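Local coordinates for putative uncharacterized protein PH1780 (Pyrococcus horikoshii, PDB 2YZQ), which is of unknown function but binds S-adenosylmethionine through its CBS domains, consistent with a role in sensing this ligand, at residues S137-L149 with P219-V231. Sequence-based numbering, arbitrary orientation.
With SAM (S-adenosylmethionine), chain B.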
loop_
_atom_site.group_PDB
_atom_site.type_symbol
_atom_site.label_atom_id
_atom_site.label_comp_id
_atom_site.label_asym_id
_atom_site.label_seq_id
_atom_site.Cartn_x
_atom_site.Cartn_y
_atom_site.Cartn_z
ATOM N N SER A 137 3.452 0.092 -14.374
ATOM C CA SER A 137 4.625 0.898 -14.701
ATOM C C SER A 137 5.847 0.034 -14.415
ATOM O O SER A 137 5.964 -0.535 -13.331
ATOM C CB SER A 137 4.676 2.150 -13.828
ATOM O OG SER A 137 3.595 3.014 -14.137
ATOM N N ILE A 138 6.755 -0.062 -15.383
ATOM C CA ILE A 138 7.953 -0.878 -15.209
ATOM C C ILE A 138 9.179 -0.081 -15.614
ATOM O O ILE A 138 9.067 1.034 -16.095
ATOM C CB ILE A 138 7.883 -2.160 -16.072
ATOM C CG1 ILE A 138 7.920 -1.803 -17.564
ATOM C CG2 ILE A 138 6.607 -2.922 -15.754
ATOM C CD1 ILE A 138 7.917 -3.023 -18.494
ATOM N N VAL A 139 10.359 -0.646 -15.414
ATOM C CA VAL A 139 11.562 0.076 -15.799
ATOM C C VAL A 139 12.639 -0.904 -16.226
ATOM O O VAL A 139 12.782 -1.958 -15.628
ATOM C CB VAL A 139 12.092 0.958 -14.628
ATOM C CG1 VAL A 139 12.581 0.084 -13.479
ATOM C CG2 VAL A 139 13.197 1.866 -15.124
ATOM N N TRP A 140 13.368 -0.561 -17.284
ATOM C CA TRP A 140 14.454 -1.413 -17.756
ATOM C C TRP A 140 15.611 -1.300 -16.762
ATOM O O TRP A 140 15.914 -0.211 -16.272
ATOM C CB TRP A 140 14.902 -0.971 -19.148
ATOM C CG TRP A 140 16.114 -1.702 -19.644
ATOM C CD1 TRP A 140 16.325 -3.050 -19.633
ATOM C CD2 TRP A 140 17.276 -1.117 -20.235
ATOM N NE1 TRP A 140 17.553 -3.344 -20.182
ATOM C CE2 TRP A 140 18.158 -2.173 -20.559
ATOM C CE3 TRP A 140 17.659 0.198 -20.522
ATOM C CZ2 TRP A 140 19.402 -1.952 -21.158
ATOM C CZ3 TRP A 140 18.893 0.414 -21.118
ATOM C CH2 TRP A 140 19.750 -0.654 -21.429
ATOM N N GLU A 141 16.256 -2.423 -16.466
ATOM C CA GLU A 141 17.351 -2.438 -15.500
ATOM C C GLU A 141 18.500 -1.488 -15.836
ATOM O O GLU A 141 19.264 -1.099 -14.953
ATOM C CB GLU A 141 17.880 -3.867 -15.328
ATOM C CG GLU A 141 18.612 -4.422 -16.541
ATOM C CD GLU A 141 18.941 -5.894 -16.393
ATOM O OE1 GLU A 141 19.271 -6.327 -15.263
ATOM O OE2 GLU A 141 18.885 -6.621 -17.406
ATOM N N GLY A 142 18.623 -1.113 -17.105
ATOM C CA GLY A 142 19.693 -0.209 -17.490
ATOM C C GLY A 142 19.353 1.264 -17.338
ATOM O O GLY A 142 20.184 2.125 -17.624
ATOM N N THR A 143 18.144 1.559 -16.869
ATOM C CA THR A 143 17.696 2.936 -16.706
ATOM C C THR A 143 18.398 3.689 -15.575
ATOM O O THR A 143 18.483 3.200 -14.453
ATOM C CB THR A 143 16.172 2.992 -16.438
ATOM O OG1 THR A 143 15.475 2.318 -17.495
ATOM C CG2 THR A 143 15.685 4.438 -16.356
ATOM N N PRO A 144 18.927 4.889 -15.870
ATOM C CA PRO A 144 19.605 5.692 -14.849
ATOM C C PRO A 144 18.625 5.949 -13.706
ATOM O O PRO A 144 17.430 6.162 -13.934
ATOM C CB PRO A 144 19.968 6.962 -15.603
ATOM C CG PRO A 144 20.267 6.445 -16.975
ATOM C CD PRO A 144 19.125 5.472 -17.209
ATOM N N LEU A 145 19.134 5.943 -12.481
ATOM C CA LEU A 145 18.301 6.128 -11.298
ATOM C C LEU A 145 17.313 7.290 -11.317
ATOM O O LEU A 145 16.163 7.130 -10.913
ATOM C CB LEU A 145 19.184 6.250 -10.055
ATOM C CG LEU A 145 18.415 6.232 -8.736
ATOM C CD1 LEU A 145 17.670 4.910 -8.600
ATOM C CD2 LEU A 145 19.384 6.429 -7.573
ATOM N N LYS A 146 17.750 8.462 -11.764
ATOM C CA LYS A 146 16.865 9.618 -11.788
ATOM C C LYS A 146 15.637 9.395 -12.656
ATOM O O LYS A 146 14.532 9.788 -12.286
ATOM C CB LYS A 146 17.616 10.857 -12.270
ATOM C CG LYS A 146 18.619 11.397 -11.265
ATOM C CD LYS A 146 19.259 12.680 -11.777
ATOM C CE LYS A 146 18.213 13.732 -12.139
ATOM N NZ LYS A 146 17.369 14.138 -10.980
ATOM N N ALA A 147 15.828 8.773 -13.813
ATOM C CA ALA A 147 14.706 8.501 -14.703
ATOM C C ALA A 147 13.805 7.432 -14.095
ATOM O O ALA A 147 12.588 7.462 -14.272
ATOM C CB ALA A 147 15.215 8.045 -16.069
ATOM N N ALA A 148 14.411 6.482 -13.388
ATOM C CA ALA A 148 13.653 5.416 -12.747
ATOM C C ALA A 148 12.816 6.017 -11.624
ATOM O O ALA A 148 11.679 5.608 -11.398
ATOM C CB ALA A 148 14.598 4.354 -12.195
ATOM N N LEU A 149 13.383 6.994 -10.923
ATOM C CA LEU A 149 12.665 7.647 -9.835
ATOM C C LEU A 149 11.494 8.460 -10.374
ATOM O O LEU A 149 10.436 8.539 -9.746
ATOM C CB LEU A 149 13.608 8.548 -9.035
ATOM C CG LEU A 149 14.619 7.800 -8.166
ATOM C CD1 LEU A 149 15.515 8.797 -7.445
ATOM C CD2 LEU A 149 13.873 6.924 -7.168
ATOM N N PRO A 219 26.579 9.953 -9.697
ATOM C CA PRO A 219 25.296 9.694 -9.036
ATOM C C PRO A 219 24.144 9.603 -10.031
ATOM O O PRO A 219 22.998 9.383 -9.601
ATOM C CB PRO A 219 25.128 10.895 -8.106
ATOM C CG PRO A 219 25.901 11.986 -8.764
ATOM C CD PRO A 219 27.007 11.308 -9.523
ATOM N N ASN A 220 24.356 9.080 -11.258
ATOM C CA ASN A 220 23.035 8.638 -11.689
ATOM C C ASN A 220 23.196 7.294 -12.398
ATOM O O ASN A 220 22.981 7.180 -13.602
ATOM C CB ASN A 220 22.437 9.687 -12.633
ATOM C CG ASN A 220 21.073 9.298 -13.160
ATOM O OD1 ASN A 220 20.242 8.764 -12.430
ATOM N ND2 ASN A 220 20.829 9.585 -14.433
ATOM N N LYS A 221 23.578 6.282 -11.626
ATOM C CA LYS A 221 23.811 4.938 -12.147
ATOM C C LYS A 221 22.538 4.147 -12.443
ATOM O O LYS A 221 21.442 4.535 -12.037
ATOM C CB LYS A 221 24.675 4.154 -11.154
ATOM C CG LYS A 221 26.009 4.815 -10.835
ATOM C CD LYS A 221 26.888 4.922 -12.072
ATOM C CE LYS A 221 28.211 5.600 -11.754
ATOM N NZ LYS A 221 28.955 4.897 -10.672
ATOM N N PRO A 222 22.675 3.020 -13.167
ATOM C CA PRO A 222 21.549 2.153 -13.530
ATOM C C PRO A 222 20.816 1.604 -12.306
ATOM O O PRO A 222 21.432 1.243 -11.303
ATOM C CB PRO A 222 22.216 1.049 -14.346
ATOM C CG PRO A 222 23.343 1.768 -15.006
ATOM C CD PRO A 222 23.899 2.587 -13.864
ATOM N N VAL A 223 19.494 1.538 -12.398
ATOM C CA VAL A 223 18.679 1.049 -11.298
ATOM C C VAL A 223 19.029 -0.400 -10.944
ATOM O O VAL A 223 18.742 -0.867 -9.845
ATOM C CB VAL A 223 17.167 1.178 -11.643
ATOM C CG1 VAL A 223 16.793 0.205 -12.740
ATOM C CG2 VAL A 223 16.325 0.953 -10.396
ATOM N N ALA A 224 19.667 -1.104 -11.873
ATOM C CA ALA A 224 20.061 -2.485 -11.642
ATOM C C ALA A 224 20.957 -2.582 -10.405
ATOM O O ALA A 224 20.955 -3.595 -9.705
ATOM C CB ALA A 224 20.801 -3.029 -12.863
ATOM N N GLU A 225 21.709 -1.517 -10.135
ATOM C CA GLU A 225 22.624 -1.490 -8.998
ATOM C C GLU A 225 21.971 -1.469 -7.614
ATOM O O GLU A 225 22.646 -1.704 -6.613
ATOM C CB GLU A 225 23.587 -0.302 -9.124
ATOM C CG GLU A 225 24.691 -0.512 -10.154
ATOM C CD GLU A 225 25.687 0.637 -10.193
ATOM O OE1 GLU A 225 25.988 1.203 -9.122
ATOM O OE2 GLU A 225 26.180 0.967 -11.293
ATOM N N ILE A 226 20.674 -1.188 -7.542
ATOM C CA ILE A 226 20.006 -1.169 -6.241
ATOM C C ILE A 226 18.740 -2.020 -6.202
ATOM O O ILE A 226 18.063 -2.082 -5.180
ATOM C CB ILE A 226 19.619 0.266 -5.810
ATOM C CG1 ILE A 226 18.590 0.845 -6.784
ATOM C CG2 ILE A 226 20.861 1.149 -5.740
ATOM C CD1 ILE A 226 17.921 2.114 -6.283
ATOM N N MET A 227 18.433 -2.697 -7.298
ATOM C CA MET A 227 17.213 -3.496 -7.348
ATOM C C MET A 227 17.273 -4.826 -6.604
ATOM O O MET A 227 18.351 -5.380 -6.355
ATOM C CB MET A 227 16.825 -3.758 -8.805
ATOM C CG MET A 227 17.694 -4.801 -9.503
ATOM S SD MET A 227 17.159 -5.066 -11.199
ATOM C CE MET A 227 18.246 -6.408 -11.701
ATOM N N THR A 228 16.094 -5.320 -6.236
ATOM C CA THR A 228 15.955 -6.608 -5.569
ATOM C C THR A 228 15.806 -7.619 -6.711
ATOM O O THR A 228 14.894 -7.505 -7.533
ATOM C CB THR A 228 14.697 -6.635 -4.680
ATOM O OG1 THR A 228 14.841 -5.685 -3.612
ATOM C CG2 THR A 228 14.473 -8.026 -4.109
ATOM N N ARG A 229 16.699 -8.603 -6.770
ATOM C CA ARG A 229 16.665 -9.586 -7.851
ATOM C C ARG A 229 15.707 -10.756 -7.681
ATOM O O ARG A 229 15.188 -11.282 -8.671
ATOM C CB ARG A 229 18.081 -10.105 -8.112
ATOM C CG ARG A 229 19.008 -9.022 -8.638
ATOM C CD ARG A 229 20.437 -9.504 -8.792
ATOM N NE ARG A 229 21.304 -8.414 -9.231
ATOM C CZ ARG A 229 21.326 -7.926 -10.466
ATOM N NH1 ARG A 229 20.530 -8.439 -11.397
ATOM N NH2 ARG A 229 22.134 -6.920 -10.770
ATOM N N ASP A 230 15.464 -11.168 -6.440
ATOM C CA ASP A 230 14.551 -12.277 -6.201
ATOM C C ASP A 230 13.154 -11.715 -6.006
ATOM O O ASP A 230 12.791 -11.281 -4.915
ATOM C CB ASP A 230 14.977 -13.079 -4.972
ATOM C CG ASP A 230 14.109 -14.302 -4.752
ATOM O OD1 ASP A 230 13.644 -14.883 -5.754
ATOM O OD2 ASP A 230 13.899 -14.690 -3.586
ATOM N N VAL A 231 12.373 -11.732 -7.079
ATOM C CA VAL A 231 11.024 -11.184 -7.049
ATOM C C VAL A 231 9.965 -12.192 -6.615
ATOM O O VAL A 231 9.906 -13.322 -7.119
ATOM C CB VAL A 231 10.642 -10.624 -8.438
ATOM C CG1 VAL A 231 9.390 -9.773 -8.333
ATOM C CG2 VAL A 231 11.794 -9.801 -9.002
HETATM N N SAM B . 6.818 0.538 2.177
HETATM C CA SAM B . 7.660 -0.396 2.941
HETATM C C SAM B . 8.666 0.381 3.770
HETATM O O SAM B . 9.277 -0.175 4.669
HETATM O OXT SAM B . 8.870 1.560 3.542
HETATM C CB SAM B . 8.381 -1.333 1.963
HETATM C CG SAM B . 8.864 -2.584 2.701
HETATM S SD SAM B . 9.462 -3.821 1.511
HETATM C CE SAM B . 10.192 -5.013 2.685
HETATM C "C5'" SAM B . 10.876 -3.049 0.693
HETATM C "C4'" SAM B . 11.703 -4.129 -0.007
HETATM O "O4'" SAM B . 10.822 -5.107 -0.612
HETATM C "C3'" SAM B . 12.570 -3.541 -1.129
HETATM O "O3'" SAM B . 13.880 -4.132 -1.079
HETATM C "C2'" SAM B . 11.804 -3.939 -2.399
HETATM O "O2'" SAM B . 12.665 -3.997 -3.542
HETATM C "C1'" SAM B . 11.239 -5.302 -1.972
HETATM N N9 SAM B . 10.091 -5.731 -2.774
HETATM C C8 SAM B . 8.952 -5.027 -3.091
HETATM N N7 SAM B . 8.113 -5.812 -3.714
HETATM C C5 SAM B . 8.716 -7.010 -3.941
HETATM C C6 SAM B . 8.378 -8.212 -4.624
HETATM N N6 SAM B . 7.173 -8.338 -5.286
HETATM N N1 SAM B . 9.258 -9.235 -4.621
HETATM C C2 SAM B . 10.459 -9.131 -4.042
HETATM N N3 SAM B . 10.806 -8.040 -3.364
HETATM C C4 SAM B . 9.986 -6.961 -3.317
HETATM O O HOH W 1 19.683 -9.009 -14.396
HETATM O O HOH W 2 21.551 -6.615 -13.950
#
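Two waters lie at the edge of the Arg229 guanidinium, in its plane, and both donate to Glu141 OE1, so that arginine and glutamate meet through solvent rather than in a direct salt bridge. The firmer link runs through the water 2.6 Å from Glu141 OE1 and 3.2 Å from Arg229 NH2; the other holds NH1 weakly. Within 137-149, one face of the Trp140 indole carries the backbone N of Gly142 over its centre, inside the type I turn from Trp140 to Thr143. The carboxamide of Asn220 sits beside the start of helix 145-153: its CG is anti to the backbone N (chi1 179°), which carries OD1 to Lys146 N in a nearly straight bond of 2.6 Å, while ND2 lies against Pro144 CB and the Lys146 side chain, whose CB and CG lie near OD1, crosses that of Asn220 at about a right angle. A leucine in place of Asn220 would probably leave Lys146 N without its acceptor at the helix start. Backbone bonds on both sides of the Pro144–Pro222 bridge, Leu145 N to Lys221 O at 2.7 Å and Val223 N to Thr143 O at 2.8 Å, tie the two segments together. The bridge joins parts of two successive CBS motifs, which pair as a Bateman module, and S-adenosylmethionine is bound here. Val223 inserts CG1 beside the carbonyl oxygens of Trp140 and Glu141, and its CB meets Ala148 CB at 4.1 Å. Beyond it, Leu145 CD1 touches Ile226 CD1 at 3.6 Å, their side chains roughly perpendicular, with Ile226 also packed on Val173 of strand 169-174. Farther along, Thr228 OG1 donates to ligand O2' at 2.8 Å, and Arg180 bonds both to this hydroxyl oxygen and to Ile226 O.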